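Local coordinates for protein shikimate 5-dehydrogenase (Thermus thermophilus, PDB 2D5C) that catalyses the reversible NADPH-linked reduction of 3-dehydroshikimate to shikimate in the chorismate pathway that leads to the aromatic amino acids, at residues L115-A124 / L135-N146. Numbering follows the deposited sequence.
Sequences LKGPALVLGA and LREAGLEVWVWN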
# COMPACT_ATOMS: atom_id res chain seq x y z
N LEU A 115 -13.52 12.96 25.95
CA LEU A 115 -13.20 11.55 26.06
C LEU A 115 -13.42 11.11 27.49
O LEU A 115 -12.48 10.85 28.23
CB LEU A 115 -11.75 11.30 25.64
CG LEU A 115 -11.53 11.34 24.12
CD1 LEU A 115 -10.04 11.25 23.81
CD2 LEU A 115 -12.29 10.19 23.47
N LYS A 116 -14.69 11.03 27.87
CA LYS A 116 -15.07 10.63 29.21
C LYS A 116 -16.03 9.46 29.16
O LYS A 116 -17.01 9.47 28.41
CB LYS A 116 -15.71 11.80 29.95
CG LYS A 116 -14.81 13.03 30.05
CD LYS A 116 -15.18 13.91 31.23
CE LYS A 116 -14.12 14.98 31.46
NZ LYS A 116 -14.24 15.59 32.82
N GLY A 117 -15.75 8.44 29.97
CA GLY A 117 -16.60 7.28 30.03
C GLY A 117 -17.44 7.30 31.29
O GLY A 117 -17.43 8.30 32.02
N PRO A 118 -18.19 6.23 31.57
CA PRO A 118 -18.27 5.01 30.77
C PRO A 118 -18.87 5.32 29.40
O PRO A 118 -19.80 6.12 29.30
CB PRO A 118 -19.21 4.12 31.59
CG PRO A 118 -19.03 4.61 32.98
CD PRO A 118 -18.98 6.09 32.80
N ALA A 119 -18.33 4.69 28.37
CA ALA A 119 -18.81 4.88 27.00
C ALA A 119 -19.54 3.60 26.61
O ALA A 119 -18.95 2.53 26.65
CB ALA A 119 -17.63 5.12 26.07
N LEU A 120 -20.82 3.71 26.25
CA LEU A 120 -21.60 2.54 25.86
C LEU A 120 -21.80 2.50 24.35
O LEU A 120 -22.33 3.43 23.75
CB LEU A 120 -22.97 2.54 26.55
CG LEU A 120 -23.99 1.48 26.07
CD1 LEU A 120 -23.45 0.06 26.26
CD2 LEU A 120 -25.28 1.67 26.83
N VAL A 121 -21.35 1.41 23.74
CA VAL A 121 -21.48 1.22 22.30
C VAL A 121 -22.65 0.27 22.08
O VAL A 121 -22.67 -0.84 22.60
CB VAL A 121 -20.20 0.61 21.71
CG1 VAL A 121 -20.33 0.48 20.18
CG2 VAL A 121 -18.98 1.48 22.09
N LEU A 122 -23.66 0.74 21.35
CA LEU A 122 -24.81 -0.09 21.05
C LEU A 122 -24.54 -0.75 19.70
O LEU A 122 -24.35 -0.06 18.70
CB LEU A 122 -26.08 0.75 20.97
CG LEU A 122 -26.40 1.61 22.19
CD1 LEU A 122 -27.72 2.34 21.89
CD2 LEU A 122 -26.51 0.78 23.47
N GLY A 123 -24.52 -2.08 19.69
CA GLY A 123 -24.27 -2.80 18.45
C GLY A 123 -22.86 -3.36 18.47
O GLY A 123 -21.91 -2.61 18.66
N ALA A 124 -22.73 -4.67 18.31
CA ALA A 124 -21.41 -5.28 18.33
C ALA A 124 -21.01 -5.91 17.00
O ALA A 124 -20.32 -6.93 16.96
CB ALA A 124 -21.30 -6.31 19.47
N LEU A 135 -12.32 3.42 21.31
CA LEU A 135 -12.51 3.97 22.64
C LEU A 135 -11.61 3.28 23.64
O LEU A 135 -11.18 3.89 24.62
CB LEU A 135 -13.97 3.83 23.09
CG LEU A 135 -14.96 4.65 22.27
CD1 LEU A 135 -16.37 4.32 22.73
CD2 LEU A 135 -14.67 6.13 22.45
N ARG A 136 -11.32 2.00 23.40
CA ARG A 136 -10.44 1.25 24.30
C ARG A 136 -9.02 1.80 24.15
O ARG A 136 -8.29 1.99 25.13
CB ARG A 136 -10.44 -0.25 23.96
CG ARG A 136 -9.59 -1.09 24.95
CD ARG A 136 -9.37 -2.54 24.50
NE ARG A 136 -8.48 -2.65 23.35
CZ ARG A 136 -7.84 -3.77 23.00
NH1 ARG A 136 -7.99 -4.87 23.73
NH2 ARG A 136 -7.04 -3.79 21.94
N GLU A 137 -8.64 2.06 22.91
CA GLU A 137 -7.31 2.56 22.60
C GLU A 137 -7.11 3.94 23.23
O GLU A 137 -6.00 4.29 23.65
CB GLU A 137 -7.12 2.64 21.08
CG GLU A 137 -5.78 3.22 20.64
CD GLU A 137 -5.57 3.07 19.14
OE1 GLU A 137 -6.56 3.11 18.39
OE2 GLU A 137 -4.40 2.93 18.72
N ALA A 138 -8.20 4.71 23.28
CA ALA A 138 -8.16 6.05 23.86
C ALA A 138 -8.12 6.01 25.39
O ALA A 138 -8.05 7.05 26.05
CB ALA A 138 -9.37 6.85 23.39
N GLY A 139 -8.18 4.81 25.95
CA GLY A 139 -8.11 4.66 27.39
C GLY A 139 -9.38 4.85 28.20
O GLY A 139 -9.30 5.10 29.40
N LEU A 140 -10.55 4.74 27.57
CA LEU A 140 -11.79 4.92 28.32
C LEU A 140 -12.36 3.60 28.78
O LEU A 140 -11.98 2.54 28.28
CB LEU A 140 -12.86 5.60 27.48
CG LEU A 140 -12.60 6.96 26.85
CD1 LEU A 140 -13.92 7.50 26.32
CD2 LEU A 140 -12.00 7.92 27.88
N GLU A 141 -13.24 3.68 29.77
CA GLU A 141 -13.96 2.53 30.28
C GLU A 141 -15.08 2.32 29.24
O GLU A 141 -15.89 3.22 29.04
CB GLU A 141 -14.59 2.85 31.63
CG GLU A 141 -15.46 1.74 32.20
CD GLU A 141 -16.01 2.07 33.58
OE1 GLU A 141 -16.65 1.19 34.19
OE2 GLU A 141 -15.82 3.22 34.05
N VAL A 142 -15.12 1.15 28.61
CA VAL A 142 -16.11 0.89 27.58
C VAL A 142 -17.10 -0.22 27.95
O VAL A 142 -16.70 -1.26 28.49
CB VAL A 142 -15.41 0.50 26.24
CG1 VAL A 142 -16.42 0.41 25.10
CG2 VAL A 142 -14.33 1.51 25.91
N TRP A 143 -18.38 0.02 27.66
CA TRP A 143 -19.43 -0.97 27.90
C TRP A 143 -19.99 -1.27 26.52
O TRP A 143 -19.97 -0.40 25.63
CB TRP A 143 -20.56 -0.41 28.76
CG TRP A 143 -20.16 -0.03 30.13
CD1 TRP A 143 -19.02 -0.37 30.80
CD2 TRP A 143 -20.93 0.77 31.03
NE1 TRP A 143 -19.03 0.18 32.06
CE2 TRP A 143 -20.19 0.88 32.23
CE3 TRP A 143 -22.17 1.41 30.94
CZ2 TRP A 143 -20.66 1.60 33.33
CZ3 TRP A 143 -22.64 2.13 32.04
CH2 TRP A 143 -21.88 2.22 33.22
N VAL A 144 -20.49 -2.48 26.33
CA VAL A 144 -21.06 -2.86 25.04
C VAL A 144 -22.38 -3.63 25.22
O VAL A 144 -22.57 -4.35 26.19
CB VAL A 144 -20.08 -3.76 24.23
CG1 VAL A 144 -18.77 -3.01 23.97
CG2 VAL A 144 -19.79 -5.04 25.01
N TRP A 145 -23.27 -3.44 24.26
CA TRP A 145 -24.55 -4.13 24.27
C TRP A 145 -24.87 -4.50 22.82
O TRP A 145 -24.42 -3.83 21.89
CB TRP A 145 -25.65 -3.21 24.81
CG TRP A 145 -27.02 -3.78 24.69
CD1 TRP A 145 -27.66 -4.59 25.59
CD2 TRP A 145 -27.91 -3.62 23.58
NE1 TRP A 145 -28.89 -4.95 25.10
CE2 TRP A 145 -29.07 -4.36 23.87
CE3 TRP A 145 -27.84 -2.92 22.37
CZ2 TRP A 145 -30.16 -4.43 22.99
CZ3 TRP A 145 -28.92 -2.99 21.49
CH2 TRP A 145 -30.06 -3.74 21.81
N ASN A 146 -25.63 -5.57 22.65
CA ASN A 146 -26.03 -6.03 21.32
C ASN A 146 -27.37 -6.74 21.48
O ASN A 146 -27.61 -7.37 22.51
CB ASN A 146 -25.00 -7.00 20.76
CG ASN A 146 -25.20 -7.27 19.29
OD1 ASN A 146 -25.13 -6.37 18.46
ND2 ASN A 146 -25.47 -8.53 18.95
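Pro118 sets the CB-CG edge of its ring over one face of the Trp143 indole where the first two strands of the Rossmann-type NADP(+) domain, 119-122 and 142-145, come together as the parallel pair of a beta-alpha-beta unit. Pro118 CB sits 3.5 Å from the centroid of the six-membered ring, 16° off its normal, a CH-pi contact. Glu141 runs extended alongside the proline, and its OE1 takes a weak hydrogen bond from Trp143 NE1. On the same side of the sheet Leu120, with CG anti to the backbone N (chi1 171°), lays CD1 over the Trp143 backbone, 3.6 Å from Trp143 O, and Leu122 CD2 meets Trp145 CE3 obliquely. The other side faces helix 126-137: Leu135 CD1 reaches both Ala119 CB (3.7 Å) and Val121 CG2 (3.9 Å), which also touches Val142 CG1. Five backbone bonds join the two segments, from Ala119 N-Glu141 O to Gly123 N-Trp145 O. The last already involves Gly123, which with Ala124 and Asn146 belongs to the NADP(+)-binding site. The Asn146 amide is held at both ends, ND2 by Thr148 O and OD1 by Ala124 N at 2.9 Å, the latter donor standing 45° out of the carbonyl plane.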